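Local coordinates for oxidoreductase, short-chain dehydrogenase/reductase family (Aeromonas hydrophila subsp. hydrophila, PDB 3L6E), which is a putative short-chain dehydrogenase/reductase that probably binds a nucleotide cofactor and may act as a 3-dehydrosphinganine reductase in sphingolipid metabolism, at residues G4-T9 with I21-R26. Numbering follows the deposited sequence.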
ATOM      1  N   GLY A   4       9.674 -19.865  -9.236  1.00 35.30           N
ATOM      2  CA  GLY A   4       9.091 -19.354  -7.989  1.00 34.00           C
ATOM      3  C   GLY A   4       7.703 -19.914  -7.748  1.00 32.33           C
ATOM      4  O   GLY A   4       6.787 -19.684  -8.547  1.00 33.58           O
ATOM      5  N   HIS A   5       7.539 -20.651  -6.653  1.00 28.90           N
ATOM      6  CA  HIS A   5       6.246 -21.247  -6.326  1.00 25.69           C
ATOM      7  C   HIS A   5       5.352 -20.352  -5.463  1.00 25.15           C
ATOM      8  O   HIS A   5       5.748 -19.903  -4.380  1.00 25.02           O
ATOM      9  CB  HIS A   5       6.423 -22.604  -5.659  1.00 23.28           C
ATOM     10  CG  HIS A   5       5.144 -23.353  -5.474  1.00 19.96           C
ATOM     11  ND1 HIS A   5       4.930 -24.208  -4.416  1.00 21.00           N
ATOM     12  CD2 HIS A   5       3.998 -23.347  -6.195  1.00 21.55           C
ATOM     13  CE1 HIS A   5       3.715 -24.719  -4.510  1.00 20.83           C
ATOM     14  NE2 HIS A   5       3.129 -24.214  -5.580  1.00 20.09           N
ATOM     15  N   ILE A   6       4.140 -20.108  -5.966  1.00 24.27           N
ATOM     16  CA  ILE A   6       3.128 -19.326  -5.259  1.00 23.01           C
ATOM     17  C   ILE A   6       1.879 -20.168  -5.060  1.00 20.94           C
ATOM     18  O   ILE A   6       1.474 -20.931  -5.937  1.00 21.10           O
ATOM     19  CB  ILE A   6       2.723 -18.047  -6.043  1.00 23.62           C
ATOM     20  CG1 ILE A   6       3.952 -17.309  -6.576  1.00 17.40           C
ATOM     21  CG2 ILE A   6       1.775 -17.126  -5.182  1.00 17.04           C
ATOM     22  CD1 ILE A   6       4.768 -16.606  -5.513  1.00 23.98           C
ATOM     23  N   ILE A   7       1.280 -20.045  -3.888  1.00 19.53           N
ATOM     24  CA  ILE A   7      -0.005 -20.661  -3.630  1.00 18.76           C
ATOM     25  C   ILE A   7      -1.037 -19.546  -3.604  1.00 19.71           C
ATOM     26  O   ILE A   7      -0.857 -18.553  -2.897  1.00 19.06           O
ATOM     27  CB  ILE A   7      -0.017 -21.404  -2.302  1.00 17.36           C
ATOM     28  CG1 ILE A   7       0.842 -22.672  -2.397  1.00 14.86           C
ATOM     29  CG2 ILE A   7      -1.454 -21.795  -1.894  1.00 13.90           C
ATOM     30  CD1 ILE A   7       0.982 -23.365  -1.059  1.00 14.95           C
ATOM     31  N   VAL A   8      -2.128 -19.734  -4.321  1.00 21.44           N
ATOM     32  CA  VAL A   8      -3.213 -18.780  -4.310  1.00 23.19           C
ATOM     33  C   VAL A   8      -4.522 -19.462  -3.990  1.00 24.37           C
ATOM     34  O   VAL A   8      -4.943 -20.343  -4.698  1.00 25.02           O
ATOM     35  CB  VAL A   8      -3.350 -18.068  -5.653  1.00 23.31           C
ATOM     36  CG1 VAL A   8      -4.510 -17.132  -5.624  1.00 25.06           C
ATOM     37  CG2 VAL A   8      -2.090 -17.338  -5.995  1.00 24.56           C
ATOM     38  N   THR A   9      -5.161 -19.046  -2.913  1.00 24.12           N
ATOM     39  CA  THR A   9      -6.461 -19.583  -2.572  1.00 24.01           C
ATOM     40  C   THR A   9      -7.554 -18.727  -3.178  1.00 24.34           C
ATOM     41  O   THR A   9      -7.308 -17.622  -3.606  1.00 24.09           O
ATOM     42  CB  THR A   9      -6.678 -19.654  -1.075  1.00 23.76           C
ATOM     43  OG1 THR A   9      -6.622 -18.344  -0.535  1.00 29.04           O
ATOM     44  CG2 THR A   9      -5.640 -20.486  -0.426  1.00 28.95           C
ATOM     45  N   ILE A  21      -3.157 -15.088 -12.940  1.00 22.90           N
ATOM     46  CA  ILE A  21      -2.708 -14.681 -14.264  1.00 22.10           C
ATOM     47  C   ILE A  21      -1.470 -13.793 -14.186  1.00 22.47           C
ATOM     48  O   ILE A  21      -0.507 -14.000 -14.922  1.00 21.71           O
ATOM     49  CB  ILE A  21      -3.833 -13.983 -15.088  1.00 21.08           C
ATOM     50  CG1 ILE A  21      -5.027 -14.928 -15.274  1.00 21.59           C
ATOM     51  CG2 ILE A  21      -3.274 -13.481 -16.439  1.00 21.10           C
ATOM     52  CD1 ILE A  21      -6.234 -14.335 -15.957  1.00 18.91           C
ATOM     53  N   GLY A  22      -1.502 -12.822 -13.275  1.00 23.67           N
ATOM     54  CA  GLY A  22      -0.445 -11.821 -13.145  1.00 23.96           C
ATOM     55  C   GLY A  22       0.882 -12.383 -12.697  1.00 24.93           C
ATOM     56  O   GLY A  22       1.928 -11.979 -13.206  1.00 25.09           O
ATOM     57  N   LEU A  23       0.837 -13.302 -11.732  1.00 25.78           N
ATOM     58  CA  LEU A  23       2.023 -13.989 -11.222  1.00 26.32           C
ATOM     59  C   LEU A  23       2.602 -14.927 -12.277  1.00 27.03           C
ATOM     60  O   LEU A  23       3.814 -15.125 -12.348  1.00 27.44           O
ATOM     61  CB  LEU A  23       1.672 -14.792  -9.957  1.00 26.15           C
ATOM     62  CG  LEU A  23       1.299 -14.049  -8.668  1.00 32.34           C
ATOM     63  CD1 LEU A  23       0.378 -14.876  -7.778  1.00 26.20           C
ATOM     64  CD2 LEU A  23       2.530 -13.593  -7.891  1.00 25.48           C
ATOM     65  N   VAL A  24       1.736 -15.510 -13.103  1.00 27.18           N
ATOM     66  CA  VAL A  24       2.210 -16.349 -14.208  1.00 27.18           C
ATOM     67  C   VAL A  24       2.967 -15.513 -15.239  1.00 27.73           C
ATOM     68  O   VAL A  24       4.069 -15.895 -15.677  1.00 27.85           O
ATOM     69  CB  VAL A  24       1.071 -17.138 -14.880  1.00 26.97           C
ATOM     70  CG1 VAL A  24       1.525 -17.719 -16.258  1.00 12.60           C
ATOM     71  CG2 VAL A  24       0.596 -18.250 -13.956  1.00 13.22           C
ATOM     72  N   GLU A  25       2.361 -14.389 -15.625  1.00 27.73           N
ATOM     73  CA  GLU A  25       2.974 -13.433 -16.555  1.00 28.26           C
ATOM     74  C   GLU A  25       4.313 -12.902 -16.018  1.00 28.36           C
ATOM     75  O   GLU A  25       5.202 -12.582 -16.796  1.00 27.85           O
ATOM     76  CB  GLU A  25       2.017 -12.266 -16.858  1.00 28.68           C
ATOM     77  CG  GLU A  25       0.799 -12.645 -17.713  1.00 48.79           C
ATOM     78  CD  GLU A  25      -0.146 -11.472 -18.004  1.00 30.08           C
ATOM     79  OE1 GLU A  25       0.023 -10.389 -17.397  1.00 49.13           O
ATOM     80  OE2 GLU A  25      -1.062 -11.637 -18.841  1.00 48.68           O
ATOM     81  N   ARG A  26       4.447 -12.818 -14.690  1.00 28.83           N
ATOM     82  CA  ARG A  26       5.712 -12.416 -14.065  1.00 29.74           C
ATOM     83  C   ARG A  26       6.671 -13.614 -13.834  1.00 29.78           C
ATOM     84  O   ARG A  26       7.667 -13.504 -13.107  1.00 29.71           O
ATOM     85  CB  ARG A  26       5.456 -11.613 -12.773  1.00 30.29           C
ATOM     86  CG  ARG A  26       4.775 -10.239 -12.987  1.00 28.11           C
ATOM     87  CD  ARG A  26       3.980  -9.798 -11.741  1.00 31.08           C
ATOM     88  NE  ARG A  26       3.106  -8.627 -11.963  1.00 29.38           N
ATOM     89  CZ  ARG A  26       3.291  -7.419 -11.430  1.00 31.85           C
ATOM     90  NH1 ARG A  26       2.433  -6.431 -11.684  1.00 29.73           N
ATOM     91  NH2 ARG A  26       4.331  -7.185 -10.637  1.00 30.00           N
TER
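L23, near the end of helix 14-25, lowers its forked tip onto I6 and V8, two alternate residues of strand 5-9 that direct their CB atoms at the helix. Its CD1 methyl does most of the touching, lying 3.7 Å from I6 CG2 and 3.9 Å from V8 CG2, so that one methyl bridges two steps of the strand. The second branch is looser: L23 CD2 comes to 4.2 Å from I6 CG1. The I6 side chain lies roughly perpendicular to that of L23, while V8 meets the leucine end-on. The CB of L23 already points at the strand, and with CG set anti to the carbonyl carbon (chi1 -68°) the fork ends over I6 and V8. The rotation of I6 places CG1 beside the backbone N (chi1 -46°) and CG2 anti to it; both branches thus meet the leucine, each against a different methyl.

The interface is wholly apolar and buried, and small at 113 Å² over both sides. I6 also packs on L80 and V8 on L82, both from the adjoining strand 80-84, while I7 turns the other way to F68 and A71 of helix 61-75. Just past L23 the helix ends, R26 N still bonding G22 O (3.0 Å), and R26 forms a salt bridge with D209. The packing joins the first strand and first helix of the beta-alpha-beta unit 5-9, 14-25, 29-34, the opening crossover of the Rossmann fold of short-chain dehydrogenases.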